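Local coordinates for protein transcriptional regulator, AraC family (Pseudomonas putida, PDB 3GRA) that probably acts as a sequence-specific DNA-binding transcription factor, represented here by its DJ-1/PfpI-like domain rather than its helix-turn-helix part, at residues 73-87 against 102-116. Sequence-based numbering, arbitrary orientation.
Sequences DLLVVCGGLRTPLKY and MALGGLWNGAWFLGR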
loop_
_atom_site.group_PDB
_atom_site.type_symbol
_atom_site.label_atom_id
_atom_site.label_comp_id
_atom_site.label_asym_id
_atom_site.label_seq_id
_atom_site.Cartn_x
_atom_site.Cartn_y
_atom_site.Cartn_z
ATOM N N ASP A 73 20.024 -4.213 7.533
ATOM C CA ASP A 73 19.819 -4.318 8.971
ATOM C C ASP A 73 18.548 -5.133 9.177
ATOM O O ASP A 73 18.402 -5.825 10.185
ATOM C CB ASP A 73 19.636 -2.943 9.603
ATOM C CG ASP A 73 20.934 -2.165 9.678
ATOM O OD1 ASP A 73 21.905 -2.681 10.275
ATOM O OD2 ASP A 73 20.980 -1.042 9.149
ATOM N N LEU A 74 17.634 -5.069 8.208
ATOM C CA LEU A 74 16.367 -5.788 8.324
ATOM C C LEU A 74 15.722 -6.161 6.995
ATOM O O LEU A 74 15.489 -5.314 6.134
ATOM C CB LEU A 74 15.378 -4.956 9.147
ATOM C CG LEU A 74 13.914 -5.411 9.244
ATOM C CD1 LEU A 74 13.796 -6.684 10.080
ATOM C CD2 LEU A 74 13.089 -4.284 9.845
ATOM N N LEU A 75 15.433 -7.445 6.848
ATOM C CA LEU A 75 14.797 -7.978 5.656
ATOM C C LEU A 75 13.408 -8.421 6.092
ATOM O O LEU A 75 13.275 -9.283 6.956
ATOM C CB LEU A 75 15.582 -9.185 5.129
ATOM C CG LEU A 75 15.149 -9.811 3.797
ATOM C CD1 LEU A 75 15.156 -8.749 2.703
ATOM C CD2 LEU A 75 16.115 -10.932 3.427
ATOM N N VAL A 76 12.388 -7.821 5.486
ATOM C CA VAL A 76 11.002 -8.121 5.798
ATOM C C VAL A 76 10.270 -8.869 4.675
ATOM O O VAL A 76 10.299 -8.458 3.509
ATOM C CB VAL A 76 10.229 -6.822 6.089
ATOM C CG1 VAL A 76 8.867 -7.145 6.690
ATOM C CG2 VAL A 76 11.041 -5.931 7.036
ATOM N N VAL A 77 9.611 -9.969 5.034
ATOM C CA VAL A 77 8.861 -10.743 4.064
ATOM C C VAL A 77 7.413 -10.268 4.113
ATOM O O VAL A 77 6.730 -10.365 5.156
ATOM C CB VAL A 77 8.898 -12.264 4.353
ATOM C CG1 VAL A 77 8.116 -13.005 3.254
ATOM C CG2 VAL A 77 10.337 -12.761 4.400
ATOM N N CYS A 78 6.955 -9.735 2.987
ATOM C CA CYS A 78 5.600 -9.232 2.889
ATOM C C CYS A 78 4.700 -10.199 2.132
ATOM O O CYS A 78 4.921 -10.504 0.952
ATOM C CB CYS A 78 5.590 -7.867 2.205
ATOM S SG CYS A 78 6.673 -6.666 3.007
ATOM N N GLY A 79 3.688 -10.678 2.841
ATOM C CA GLY A 79 2.738 -11.600 2.265
ATOM C C GLY A 79 1.355 -11.002 2.229
ATOM O O GLY A 79 1.176 -9.791 2.383
ATOM N N GLY A 80 0.366 -11.860 2.022
ATOM C CA GLY A 80 -1.009 -11.410 1.946
ATOM C C GLY A 80 -1.918 -12.612 2.007
ATOM O O GLY A 80 -1.446 -13.747 1.999
ATOM N N LEU A 81 -3.218 -12.357 2.056
ATOM C CA LEU A 81 -4.232 -13.402 2.132
ATOM C C LEU A 81 -4.104 -14.451 1.037
ATOM O O LEU A 81 -4.100 -15.655 1.315
ATOM C CB LEU A 81 -5.629 -12.778 2.055
ATOM C CG LEU A 81 -6.763 -13.801 2.009
ATOM C CD1 LEU A 81 -6.761 -14.605 3.301
ATOM C CD2 LEU A 81 -8.101 -13.095 1.808
ATOM N N ARG A 82 -3.998 -13.988 -0.203
ATOM C CA ARG A 82 -3.903 -14.887 -1.339
ATOM C C ARG A 82 -2.469 -15.275 -1.704
ATOM O O ARG A 82 -2.247 -16.003 -2.671
ATOM C CB ARG A 82 -4.623 -14.256 -2.539
ATOM C CG ARG A 82 -6.121 -13.993 -2.270
ATOM C CD ARG A 82 -6.917 -15.300 -2.195
ATOM N NE ARG A 82 -8.159 -15.199 -1.418
ATOM C CZ ARG A 82 -9.138 -14.324 -1.642
ATOM N NH1 ARG A 82 -9.043 -13.441 -2.629
ATOM N NH2 ARG A 82 -10.222 -14.337 -0.876
ATOM N N THR A 83 -1.496 -14.803 -0.925
ATOM C CA THR A 83 -0.096 -15.124 -1.200
ATOM C C THR A 83 0.175 -16.622 -1.149
ATOM O O THR A 83 -0.064 -17.283 -0.137
ATOM C CB THR A 83 0.859 -14.453 -0.204
ATOM O OG1 THR A 83 0.784 -13.022 -0.332
ATOM C CG2 THR A 83 2.282 -14.915 -0.469
ATOM N N PRO A 84 0.681 -17.183 -2.256
ATOM C CA PRO A 84 0.969 -18.620 -2.268
ATOM C C PRO A 84 2.080 -18.975 -1.266
ATOM O O PRO A 84 3.077 -18.260 -1.143
ATOM C CB PRO A 84 1.341 -18.888 -3.732
ATOM C CG PRO A 84 1.832 -17.549 -4.226
ATOM C CD PRO A 84 0.871 -16.585 -3.589
ATOM N N LEU A 85 1.887 -20.076 -0.542
ATOM C CA LEU A 85 2.841 -20.514 0.460
ATOM C C LEU A 85 3.906 -21.415 -0.152
ATOM O O LEU A 85 3.963 -22.613 0.127
ATOM C CB LEU A 85 2.110 -21.249 1.580
ATOM C CG LEU A 85 0.942 -20.491 2.207
ATOM C CD1 LEU A 85 0.236 -21.375 3.229
ATOM C CD2 LEU A 85 1.442 -19.211 2.860
ATOM N N LYS A 86 4.759 -20.831 -0.988
ATOM C CA LYS A 86 5.816 -21.594 -1.646
ATOM C C LYS A 86 7.145 -20.884 -1.430
ATOM O O LYS A 86 7.581 -20.720 -0.290
ATOM C CB LYS A 86 5.524 -21.663 -3.134
ATOM C CG LYS A 86 5.293 -20.247 -3.636
ATOM C CD LYS A 86 5.044 -20.214 -5.196
ATOM C CE LYS A 86 4.511 -18.859 -5.876
ATOM N NZ LYS A 86 4.208 -18.574 -7.292
ATOM N N TYR A 87 7.795 -20.485 -2.522
ATOM C CA TYR A 87 9.063 -19.786 -2.433
ATOM C C TYR A 87 10.051 -20.530 -1.541
ATOM O O TYR A 87 10.609 -19.949 -0.607
ATOM C CB TYR A 87 8.823 -18.379 -1.877
ATOM C CG TYR A 87 7.741 -17.609 -2.606
ATOM C CD1 TYR A 87 7.903 -17.229 -3.938
ATOM C CD2 TYR A 87 6.566 -17.244 -1.957
ATOM C CE1 TYR A 87 6.921 -16.497 -4.606
ATOM C CE2 TYR A 87 5.581 -16.513 -2.609
ATOM C CZ TYR A 87 5.764 -16.140 -3.935
ATOM O OH TYR A 87 4.793 -15.394 -4.581
HETATM N N MSE A 102 21.448 -10.367 10.736
HETATM C CA MSE A 102 20.317 -9.517 10.360
HETATM C C MSE A 102 19.063 -9.722 11.200
HETATM O O MSE A 102 18.820 -10.801 11.728
HETATM C CB MSE A 102 19.911 -9.773 8.911
HETATM C CG MSE A 102 20.842 -9.246 7.843
HETATM SE SE MSE A 102 20.107 -9.503 6.199
HETATM C CE MSE A 102 18.681 -8.706 6.381
ATOM N N ALA A 103 18.265 -8.666 11.316
ATOM C CA ALA A 103 16.993 -8.772 12.008
ATOM C C ALA A 103 16.108 -9.224 10.845
ATOM O O ALA A 103 16.418 -8.923 9.684
ATOM C CB ALA A 103 16.545 -7.408 12.535
ATOM N N LEU A 104 15.038 -9.953 11.135
ATOM C CA LEU A 104 14.139 -10.431 10.079
ATOM C C LEU A 104 12.688 -10.139 10.423
ATOM O O LEU A 104 12.326 -10.087 11.606
ATOM C CB LEU A 104 14.326 -11.931 9.855
ATOM C CG LEU A 104 15.710 -12.347 9.373
ATOM C CD1 LEU A 104 15.772 -13.872 9.260
ATOM C CD2 LEU A 104 16.004 -11.679 8.033
ATOM N N GLY A 105 11.857 -9.955 9.396
ATOM C CA GLY A 105 10.461 -9.631 9.634
ATOM C C GLY A 105 9.432 -10.189 8.668
ATOM O O GLY A 105 9.781 -10.793 7.644
ATOM N N GLY A 106 8.157 -9.971 9.001
ATOM C CA GLY A 106 7.055 -10.450 8.176
ATOM C C GLY A 106 5.746 -9.713 8.413
ATOM O O GLY A 106 5.362 -9.473 9.563
ATOM N N LEU A 107 5.058 -9.362 7.327
ATOM C CA LEU A 107 3.773 -8.655 7.405
ATOM C C LEU A 107 2.671 -9.575 6.893
ATOM O O LEU A 107 2.889 -10.340 5.947
ATOM C CB LEU A 107 3.809 -7.357 6.573
ATOM C CG LEU A 107 4.989 -6.393 6.840
ATOM C CD1 LEU A 107 4.878 -5.188 5.901
ATOM C CD2 LEU A 107 5.004 -5.926 8.322
ATOM N N TRP A 108 1.497 -9.488 7.517
ATOM C CA TRP A 108 0.336 -10.314 7.193
ATOM C C TRP A 108 0.634 -11.769 7.580
ATOM O O TRP A 108 0.305 -12.176 8.688
ATOM C CB TRP A 108 -0.035 -10.201 5.714
ATOM C CG TRP A 108 -1.433 -10.707 5.446
ATOM C CD1 TRP A 108 -1.813 -12.005 5.233
ATOM C CD2 TRP A 108 -2.640 -9.940 5.490
ATOM N NE1 TRP A 108 -3.187 -12.095 5.148
ATOM C CE2 TRP A 108 -3.719 -10.840 5.299
ATOM C CE3 TRP A 108 -2.920 -8.573 5.670
ATOM C CZ2 TRP A 108 -5.056 -10.418 5.294
ATOM C CZ3 TRP A 108 -4.260 -8.152 5.662
ATOM C CH2 TRP A 108 -5.306 -9.077 5.473
ATOM N N ASN A 109 1.252 -12.544 6.692
ATOM C CA ASN A 109 1.627 -13.926 7.027
ATOM C C ASN A 109 3.090 -14.222 6.744
ATOM O O ASN A 109 3.506 -15.376 6.727
ATOM C CB ASN A 109 0.759 -14.958 6.300
ATOM C CG ASN A 109 0.712 -14.734 4.815
ATOM O OD1 ASN A 109 1.735 -14.466 4.178
ATOM N ND2 ASN A 109 -0.482 -14.852 4.245
ATOM N N GLY A 110 3.886 -13.174 6.546
ATOM C CA GLY A 110 5.302 -13.388 6.282
ATOM C C GLY A 110 5.972 -14.214 7.372
ATOM O O GLY A 110 6.975 -14.879 7.135
ATOM N N ALA A 111 5.423 -14.176 8.579
ATOM C CA ALA A 111 5.995 -14.932 9.668
ATOM C C ALA A 111 5.910 -16.414 9.354
ATOM O O ALA A 111 6.711 -17.211 9.848
ATOM C CB ALA A 111 5.284 -14.617 10.974
ATOM N N TRP A 112 4.945 -16.805 8.536
ATOM C CA TRP A 112 4.855 -18.226 8.173
ATOM C C TRP A 112 6.196 -18.644 7.529
ATOM O O TRP A 112 6.748 -19.698 7.845
ATOM C CB TRP A 112 3.715 -18.465 7.177
ATOM C CG TRP A 112 3.502 -19.923 6.864
ATOM C CD1 TRP A 112 2.812 -20.835 7.613
ATOM C CD2 TRP A 112 4.010 -20.639 5.730
ATOM N NE1 TRP A 112 2.859 -22.074 7.013
ATOM C CE2 TRP A 112 3.586 -21.980 5.855
ATOM C CE3 TRP A 112 4.783 -20.276 4.620
ATOM C CZ2 TRP A 112 3.905 -22.959 4.907
ATOM C CZ3 TRP A 112 5.100 -21.250 3.679
ATOM C CH2 TRP A 112 4.659 -22.576 3.830
ATOM N N PHE A 113 6.724 -17.787 6.658
ATOM C CA PHE A 113 7.978 -18.042 5.944
ATOM C C PHE A 113 9.183 -18.032 6.867
ATOM O O PHE A 113 10.092 -18.843 6.731
ATOM C CB PHE A 113 8.136 -17.007 4.831
ATOM C CG PHE A 113 7.100 -17.140 3.740
ATOM C CD1 PHE A 113 7.231 -18.108 2.748
ATOM C CD2 PHE A 113 5.991 -16.298 3.705
ATOM C CE1 PHE A 113 6.276 -18.225 1.739
ATOM C CE2 PHE A 113 5.037 -16.418 2.698
ATOM C CZ PHE A 113 5.183 -17.381 1.714
ATOM N N LEU A 114 9.202 -17.099 7.809
ATOM C CA LEU A 114 10.288 -17.042 8.780
ATOM C C LEU A 114 10.182 -18.310 9.626
ATOM O O LEU A 114 11.183 -18.852 10.083
ATOM C CB LEU A 114 10.131 -15.812 9.671
ATOM C CG LEU A 114 10.591 -14.461 9.107
ATOM C CD1 LEU A 114 10.144 -14.294 7.664
ATOM C CD2 LEU A 114 10.038 -13.344 9.995
ATOM N N GLY A 115 8.955 -18.778 9.825
ATOM C CA GLY A 115 8.738 -19.983 10.606
ATOM C C GLY A 115 9.319 -21.217 9.933
ATOM O O GLY A 115 10.075 -21.972 10.546
ATOM N N ARG A 116 8.968 -21.410 8.663
ATOM C CA ARG A 116 9.449 -22.548 7.889
ATOM C C ARG A 116 10.969 -22.522 7.755
ATOM O O ARG A 116 11.618 -23.570 7.706
ATOM C CB ARG A 116 8.816 -22.539 6.496
ATOM C CG ARG A 116 9.130 -23.773 5.652
ATOM C CD ARG A 116 8.556 -23.612 4.255
ATOM N NE ARG A 116 9.202 -22.503 3.562
ATOM C CZ ARG A 116 8.790 -21.975 2.417
ATOM N NH1 ARG A 116 7.713 -22.444 1.809
ATOM N NH2 ARG A 116 9.465 -20.968 1.882
#
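Arg-116 reaches from helix 110-116 to the loop that follows strand 74-78 and grips Lys-86 O end-on: NH1 and NH2 both donate to this one oxygen, at 2.7 and 2.9 Å, and it lies in the guanidinium plane. NH2 also bonds Tyr-87 O weakly, while NE forms a salt bridge with Asp-91, which binds magnesium in a crystal structure of this protein, though no ion sits on it in this chain. With Arg-116 cut back to an alanine, Lys-86 O is likely to lose both donors and Asp-91 its cationic mate.

Phe-113 fills the space between this loop and the sheet. Its CG is anti to the carbonyl carbon (chi1 -66°), which turns the ring toward Val-77 and the loop. Beyond CB and CG, CD2 meets Val-77 CG1 at 3.9 Å, CE1 meets the Tyr-87 ring edge at CD2, and CZ lies 3.7 Å from Pro-84 O; Lys-86 O lies at the Phe-113 ring edge, in plane. Leu-85 CB sits over the six-membered ring of Trp-112 (CH-pi).

Just past the strand ends, Asn-109 ND2 donates to Gly-80 O (2.7 Å) from above the carbonyl plane, opposite Thr-83 N, and also bonds Gln-131 OE1; Asn-109 OD1 is buried without a partner. Gly-80 CA lies over the five-membered ring of Trp-108. Strands 74-78 and 103-107 pair in parallel, Val-77 N to Gly-105 O being nearly straight (176°). With helix 90-100 they form a beta-alpha-beta unit of the DJ-1/PfpI fold; the sharp turn at Trp-108 (phi 68°) resembles the family's nucleophile elbow, with tryptophan where relatives carry cysteine.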